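Local coordinates for glucokinase (Thermus thermophilus, PDB 3VOV), which catalyses the ATP-dependent phosphorylation of glucose and probably other hexoses, as a zinc-containing sugar kinase of the ROK family, at residues Glu105-His117 with Gly137-Gly149. Residues are numbered along the deposited sequence; the frame is centred on the assembly and turned at random. Where two conformers were deposited one is given.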
ATOM      1  N   GLU B 105       0.246 -30.586 -19.105  1.00 18.29           N
ATOM      2  CA  GLU B 105       0.051 -29.905 -17.847  1.00 18.10           C
ATOM      3  C   GLU B 105       1.128 -28.832 -17.712  1.00 18.20           C
ATOM      4  O   GLU B 105       2.239 -28.977 -18.230  1.00 17.84           O
ATOM      5  CB  GLU B 105       0.087 -30.901 -16.688  1.00 18.12           C
ATOM      6  CG  GLU B 105      -0.212 -30.284 -15.265  1.00 17.75           C
ATOM      7  CD  GLU B 105      -1.533 -29.552 -15.216  1.00 17.90           C
ATOM      8  OE1 GLU B 105      -1.587 -28.349 -15.611  1.00 18.48           O
ATOM      9  OE2 GLU B 105      -2.519 -30.171 -14.765  1.00 19.95           O
ATOM     10  N   ASN B 106       0.765 -27.731 -17.076  1.00 19.70           N
ATOM     11  CA  ASN B 106       1.715 -26.672 -16.751  1.00 20.00           C
ATOM     12  C   ASN B 106       2.708 -27.228 -15.706  1.00 19.31           C
ATOM     13  O   ASN B 106       2.323 -27.993 -14.813  1.00 17.12           O
ATOM     14  CB  ASN B 106       0.906 -25.474 -16.230  1.00 21.79           C
ATOM     15  CG  ASN B 106       1.678 -24.624 -15.288  1.00 27.25           C
ATOM     16  OD1 ASN B 106       2.572 -23.870 -15.708  1.00 37.00           O
ATOM     17  ND2 ASN B 106       1.347 -24.700 -14.013  1.00 29.98           N
ATOM     18  N   ASP B 107       3.977 -26.846 -15.806  1.00 18.58           N
ATOM     19  CA  ASP B 107       5.017 -27.408 -14.933  1.00 17.68           C
ATOM     20  C   ASP B 107       4.801 -27.176 -13.443  1.00 17.48           C
ATOM     21  O   ASP B 107       5.073 -28.064 -12.649  1.00 15.38           O
ATOM     22  CB  ASP B 107       6.402 -26.932 -15.346  1.00 18.46           C
ATOM     23  CG  ASP B 107       6.570 -25.403 -15.253  1.00 20.01           C
ATOM     24  OD1 ASP B 107       5.613 -24.616 -15.148  1.00 24.30           O
ATOM     25  OD2 ASP B 107       7.709 -25.012 -15.217  1.00 25.10           O
ATOM     26  N   ALA B 108       4.301 -25.995 -13.067  1.00 17.09           N
ATOM     27  CA  ALA B 108       4.005 -25.684 -11.670  1.00 16.04           C
ATOM     28  C   ALA B 108       2.794 -26.464 -11.147  1.00 16.78           C
ATOM     29  O   ALA B 108       2.829 -26.988 -10.011  1.00 16.19           O
ATOM     30  CB  ALA B 108       3.831 -24.156 -11.497  1.00 18.10           C
ATOM     31  N   ASN B 109       1.739 -26.598 -11.971  1.00 15.53           N
ATOM     32  CA  ASN B 109       0.589 -27.482 -11.632  1.00 16.24           C
ATOM     33  C   ASN B 109       1.077 -28.932 -11.439  1.00 16.17           C
ATOM     34  O   ASN B 109       0.667 -29.633 -10.506  1.00 16.67           O
ATOM     35  CB  ASN B 109      -0.478 -27.518 -12.741  1.00 14.76           C
ATOM     36  CG  ASN B 109      -1.317 -26.246 -12.815  1.00 18.68           C
ATOM     37  OD1 ASN B 109      -1.303 -25.434 -11.914  1.00 17.95           O
ATOM     38  ND2 ASN B 109      -2.042 -26.084 -13.913  1.00 16.80           N
ATOM     39  N   ALA B 110       1.910 -29.382 -12.362  1.00 15.98           N
ATOM     40  CA  ALA B 110       2.517 -30.715 -12.261  1.00 17.08           C
ATOM     41  C   ALA B 110       3.345 -30.962 -10.953  1.00 17.28           C
ATOM     42  O   ALA B 110       3.159 -31.993 -10.272  1.00 17.33           O
ATOM     43  CB  ALA B 110       3.351 -30.986 -13.526  1.00 16.51           C
ATOM     44  N   ALA B 111       4.239 -30.029 -10.601  1.00 17.26           N
ATOM     45  CA  ALA B 111       4.940 -30.141  -9.333  1.00 17.95           C
ATOM     46  C   ALA B 111       3.953 -30.166  -8.172  1.00 18.40           C
ATOM     47  O   ALA B 111       4.114 -30.946  -7.227  1.00 18.34           O
ATOM     48  CB  ALA B 111       6.027 -29.019  -9.144  1.00 16.67           C
ATOM     49  N   ALA B 112       2.917 -29.326  -8.227  1.00 18.22           N
ATOM     50  CA  ALA B 112       1.918 -29.315  -7.162  1.00 17.69           C
ATOM     51  C   ALA B 112       1.214 -30.697  -7.004  1.00 17.42           C
ATOM     52  O   ALA B 112       1.013 -31.186  -5.877  1.00 17.67           O
ATOM     53  CB  ALA B 112       0.846 -28.208  -7.449  1.00 17.35           C
ATOM     54  N   LEU B 113       0.796 -31.297  -8.124  1.00 16.98           N
ATOM     55  CA  LEU B 113       0.182 -32.647  -8.118  1.00 17.60           C
ATOM     56  C   LEU B 113       1.117 -33.693  -7.497  1.00 17.37           C
ATOM     57  O   LEU B 113       0.704 -34.529  -6.705  1.00 18.24           O
ATOM     58  CB  LEU B 113      -0.232 -33.052  -9.559  1.00 16.21           C
ATOM     59  CG  LEU B 113      -1.088 -34.288  -9.867  1.00 16.54           C
ATOM     60  CD1 LEU B 113      -2.452 -34.187  -9.146  1.00 12.61           C
ATOM     61  CD2 LEU B 113      -1.273 -34.503 -11.405  1.00 13.00           C
ATOM     62  N   ALA B 114       2.398 -33.616  -7.849  1.00 17.85           N
ATOM     63  CA  ALA B 114       3.373 -34.525  -7.386  1.00 17.36           C
ATOM     64  C   ALA B 114       3.579 -34.361  -5.878  1.00 18.23           C
ATOM     65  O   ALA B 114       3.541 -35.336  -5.143  1.00 17.92           O
ATOM     66  CB  ALA B 114       4.711 -34.354  -8.177  1.00 17.41           C
ATOM     67  N   GLU B 115       3.767 -33.141  -5.406  1.00 17.77           N
ATOM     68  CA  GLU B 115       3.904 -32.937  -3.947  1.00 17.65           C
ATOM     69  C   GLU B 115       2.663 -33.383  -3.197  1.00 18.27           C
ATOM     70  O   GLU B 115       2.740 -33.875  -2.047  1.00 19.08           O
ATOM     71  CB  GLU B 115       4.230 -31.472  -3.614  1.00 16.22           C
ATOM     72  CG  GLU B 115       5.599 -31.050  -4.107  1.00 17.45           C
ATOM     73  CD  GLU B 115       6.748 -31.566  -3.280  1.00 20.34           C
ATOM     74  OE1 GLU B 115       6.537 -32.022  -2.118  1.00 19.53           O
ATOM     75  OE2 GLU B 115       7.897 -31.461  -3.807  1.00 23.21           O
ATOM     76  N   HIS B 116       1.518 -33.232  -3.828  1.00 17.50           N
ATOM     77  CA  HIS B 116       0.273 -33.697  -3.218  1.00 18.07           C
ATOM     78  C   HIS B 116       0.171 -35.209  -3.010  1.00 19.82           C
ATOM     79  O   HIS B 116      -0.185 -35.652  -1.931  1.00 20.54           O
ATOM     80  CB  HIS B 116      -0.907 -33.253  -4.061  1.00 17.30           C
ATOM     81  CG  HIS B 116      -2.227 -33.600  -3.466  1.00 17.50           C
ATOM     82  ND1 HIS B 116      -2.898 -32.753  -2.608  1.00 20.74           N
ATOM     83  CD2 HIS B 116      -3.022 -34.691  -3.627  1.00 18.59           C
ATOM     84  CE1 HIS B 116      -4.047 -33.322  -2.248  1.00 20.20           C
ATOM     85  NE2 HIS B 116      -4.154 -34.488  -2.866  1.00 19.96           N
ATOM     86  N   HIS B 117       0.421 -35.967  -4.077  1.00 19.14           N
ATOM     87  CA  HIS B 117       0.348 -37.410  -4.075  1.00 20.75           C
ATOM     88  C   HIS B 117       1.556 -38.129  -3.531  1.00 20.06           C
ATOM     89  O   HIS B 117       1.404 -39.165  -2.919  1.00 22.36           O
ATOM     90  CB  HIS B 117       0.023 -37.919  -5.483  1.00 19.97           C
ATOM     91  CG  HIS B 117      -1.369 -37.586  -5.912  1.00 21.64           C
ATOM     92  ND1 HIS B 117      -2.473 -38.264  -5.447  1.00 23.86           N
ATOM     93  CD2 HIS B 117      -1.840 -36.596  -6.706  1.00 19.22           C
ATOM     94  CE1 HIS B 117      -3.568 -37.723  -5.956  1.00 23.17           C
ATOM     95  NE2 HIS B 117      -3.208 -36.704  -6.727  1.00 21.56           N
ATOM     96  N   GLY B 137       5.338 -19.352  -9.489  1.00 17.23           N
ATOM     97  CA  GLY B 137       4.159 -20.050  -9.921  1.00 17.86           C
ATOM     98  C   GLY B 137       3.569 -20.907  -8.826  1.00 18.00           C
ATOM     99  O   GLY B 137       4.062 -20.932  -7.692  1.00 17.03           O
ATOM    100  N   GLY B 138       2.535 -21.649  -9.170  1.00 17.75           N
ATOM    101  CA  GLY B 138       1.916 -22.513  -8.178  1.00 18.49           C
ATOM    102  C   GLY B 138       0.914 -23.465  -8.749  1.00 18.50           C
ATOM    103  O   GLY B 138       0.791 -23.616  -9.950  1.00 18.62           O
ATOM    104  N   GLY B 139       0.176 -24.124  -7.877  1.00 18.81           N
ATOM    105  CA  GLY B 139      -0.856 -25.037  -8.329  1.00 17.33           C
ATOM    106  C   GLY B 139      -1.784 -25.308  -7.189  1.00 17.90           C
ATOM    107  O   GLY B 139      -1.364 -25.244  -6.021  1.00 18.30           O
ATOM    108  N   VAL B 140      -3.059 -25.546  -7.523  1.00 17.17           N
ATOM    109  CA  VAL B 140      -4.070 -25.911  -6.565  1.00 17.98           C
ATOM    110  C   VAL B 140      -4.595 -27.315  -6.882  1.00 18.39           C
ATOM    111  O   VAL B 140      -5.004 -27.594  -8.020  1.00 17.36           O
ATOM    112  CB  VAL B 140      -5.250 -24.918  -6.587  1.00 19.57           C
ATOM    113  CG1 VAL B 140      -6.170 -25.220  -5.388  1.00 20.80           C
ATOM    114  CG2 VAL B 140      -4.720 -23.471  -6.466  1.00 16.45           C
ATOM    115  N   VAL B 141      -4.578 -28.171  -5.863  1.00 17.52           N
ATOM    116  CA  VAL B 141      -5.001 -29.583  -5.967  1.00 18.28           C
ATOM    117  C   VAL B 141      -6.191 -29.765  -5.036  1.00 19.11           C
ATOM    118  O   VAL B 141      -6.089 -29.562  -3.826  1.00 19.23           O
ATOM    119  CB  VAL B 141      -3.864 -30.556  -5.587  1.00 17.93           C
ATOM    120  CG1 VAL B 141      -4.299 -32.040  -5.722  1.00 18.06           C
ATOM    121  CG2 VAL B 141      -2.616 -30.285  -6.529  1.00 17.46           C
ATOM    122  N   LEU B 142      -7.329 -30.056  -5.630  1.00 19.52           N
ATOM    123  CA  LEU B 142      -8.528 -30.349  -4.878  1.00 21.62           C
ATOM    124  C   LEU B 142      -9.161 -31.696  -5.275  1.00 22.56           C
ATOM    125  O   LEU B 142      -9.113 -32.023  -6.457  1.00 21.33           O
ATOM    126  CB  LEU B 142      -9.590 -29.267  -5.251  1.00 23.11           C
ATOM    127  CG  LEU B 142      -9.203 -27.768  -5.296  1.00 23.08           C
ATOM    128  CD1 LEU B 142     -10.289 -26.865  -5.883  1.00 23.46           C
ATOM    129  CD2 LEU B 142      -8.818 -27.267  -3.918  1.00 21.65           C
ATOM    130  N   GLY B 143      -9.769 -32.468  -4.337  1.00 23.88           N
ATOM    131  CA  GLY B 143      -9.266 -33.926  -3.978  1.00 24.77           C
ATOM    132  C   GLY B 143      -8.500 -34.467  -5.205  1.00 24.68           C
ATOM    133  O   GLY B 143      -8.994 -35.337  -5.930  1.00 24.84           O
ATOM    134  N   GLY B 144      -7.220 -34.102  -5.281  1.00 23.91           N
ATOM    135  CA  GLY B 144      -6.234 -35.169  -5.646  1.00 22.40           C
ATOM    136  C   GLY B 144      -6.058 -34.792  -7.146  1.00 22.26           C
ATOM    137  O   GLY B 144      -5.291 -35.422  -7.832  1.00 21.33           O
ATOM    138  N   ARG B 145      -6.805 -33.769  -7.647  1.00 20.84           N
ATOM    139  CA  ARG B 145      -6.675 -33.272  -9.036  0.50 21.03           C
ATOM    140  C   ARG B 145      -6.400 -31.753  -9.146  1.00 20.66           C
ATOM    141  O   ARG B 145      -6.913 -30.942  -8.362  1.00 19.09           O
ATOM    142  CB  ARG B 145      -7.902 -33.597  -9.910  0.50 21.03           C
ATOM    143  CG  ARG B 145      -8.405 -35.051  -9.937  0.50 23.14           C
ATOM    144  CD  ARG B 145      -7.485 -36.093 -10.647  0.50 26.21           C
ATOM    145  NE  ARG B 145      -6.636 -35.613 -11.736  0.50 28.69           N
ATOM    146  CZ  ARG B 145      -6.797 -35.853 -13.043  0.50 30.80           C
ATOM    147  NH1 ARG B 145      -5.907 -35.359 -13.907  0.50 31.38           N
ATOM    148  NH2 ARG B 145      -7.803 -36.588 -13.501  0.50 29.68           N
ATOM    149  N   VAL B 146      -5.581 -31.399 -10.125  1.00 19.98           N
ATOM    150  CA  VAL B 146      -5.249 -29.999 -10.430  1.00 20.94           C
ATOM    151  C   VAL B 146      -6.489 -29.170 -10.833  1.00 20.46           C
ATOM    152  O   VAL B 146      -7.295 -29.566 -11.698  1.00 20.70           O
ATOM    153  CB  VAL B 146      -4.120 -29.921 -11.512  1.00 20.33           C
ATOM    154  CG1 VAL B 146      -3.962 -28.506 -12.049  1.00 21.37           C
ATOM    155  CG2 VAL B 146      -2.804 -30.460 -10.931  1.00 18.35           C
ATOM    156  N   LEU B 147      -6.623 -28.013 -10.197  1.00 19.33           N
ATOM    157  CA  LEU B 147      -7.608 -27.004 -10.608  1.00 20.92           C
ATOM    158  C   LEU B 147      -7.072 -26.292 -11.844  1.00 20.21           C
ATOM    159  O   LEU B 147      -6.146 -25.527 -11.753  1.00 20.51           O
ATOM    160  CB  LEU B 147      -7.774 -25.950  -9.496  1.00 21.10           C
ATOM    161  CG  LEU B 147      -9.086 -25.214  -9.198  1.00 25.41           C
ATOM    162  CD1 LEU B 147      -8.825 -23.752  -8.674  1.00 24.56           C
ATOM    163  CD2 LEU B 147     -10.150 -25.264 -10.279  1.00 22.64           C
ATOM    164  N   ARG B 148      -7.680 -26.515 -12.985  1.00 22.79           N
ATOM    165  CA  ARG B 148      -7.192 -25.926 -14.218  1.00 24.82           C
ATOM    166  C   ARG B 148      -7.866 -24.610 -14.608  1.00 23.44           C
ATOM    167  O   ARG B 148      -7.244 -23.836 -15.322  1.00 22.34           O
ATOM    168  CB  ARG B 148      -7.264 -26.921 -15.386  1.00 26.71           C
ATOM    169  CG  ARG B 148      -5.930 -27.804 -15.496  1.00 33.13           C
ATOM    170  CD  ARG B 148      -5.954 -28.799 -16.676  1.00 34.02           C
ATOM    171  NE  ARG B 148      -5.209 -30.016 -16.358  1.00 39.66           N
ATOM    172  CZ  ARG B 148      -5.746 -31.246 -16.305  1.00 45.25           C
ATOM    173  NH1 ARG B 148      -7.045 -31.442 -16.565  1.00 44.41           N
ATOM    174  NH2 ARG B 148      -4.986 -32.309 -15.996  1.00 46.12           N
ATOM    175  N   GLY B 149      -9.112 -24.421 -14.171  1.00 22.07           N
ATOM    176  CA  GLY B 149      -9.923 -23.255 -14.521  1.00 23.35           C
ATOM    177  C   GLY B 149     -10.645 -23.406 -15.862  1.00 24.52           C
ATOM    178  O   GLY B 149     -10.281 -24.247 -16.683  1.00 22.33           O
TER
HETATM  179  O   HOH W   1      -2.753 -32.515 -13.918  1.00 21.79           O
HETATM  180  O   HOH W   2      -3.776 -25.114 -10.302  1.00 15.57           O
HETATM  181  O   HOH W   3      -3.955 -24.143 -14.613  1.00 27.27           O
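E105 and R148 form the salt bridge of this contact. R148 NE reaches E105 OE2 at 3.1 Å, approaching from above the carboxylate plane, and a water that donates to the same oxygen lies beside the pair. The other oxygen, E105 OE1, accepts two N-H groups of its own segment: the backbone N of N106, along the anti lone pair, and N109 ND2 at 2.9 Å, a nearly straight bond. An alanine here would probably leave R148 NE without its charged mate and the N109 amide less firmly fixed in rotation. N109 OD1 takes a hydrogen bond from a water that also joins V140 N and L147 O, linking the helix to strand 137-142 and to the backbone of L147. At the far end, H117 NE2 donates to the carbonyl O of G144 at 2.7 Å, with that oxygen in the imidazole plane.

Apolar contacts run along the helix as well. V141 CG1 sits over the centre of one H116 ring face, 3.4 Å from the centroid, in a CH-pi contact; H116 CG lies anti to its backbone N (chi1 -176°), which carries the ring over the valine, while H116 ND1 is hydrogen-bonded to S127 OG on strand 127-132. V146 packs its CG1 against the N109 amide carbon and its CG2 against L113 CB. Glycines let the backbones close in: A112 CB stands 3.7 Å from G139 CA, where a beta carbon on the glycine would clash with it.

Helix 107-117 thus crosses strand 137-142 at 49°, their axes 6.1 Å apart at closest approach. Following directly on the last strand of the N-terminal sheet, it packs against the second sheet, whose edge hairpin is 136-142/145-146, an arrangement in keeping with the two-domain actin-like ATPase fold of ROK kinases.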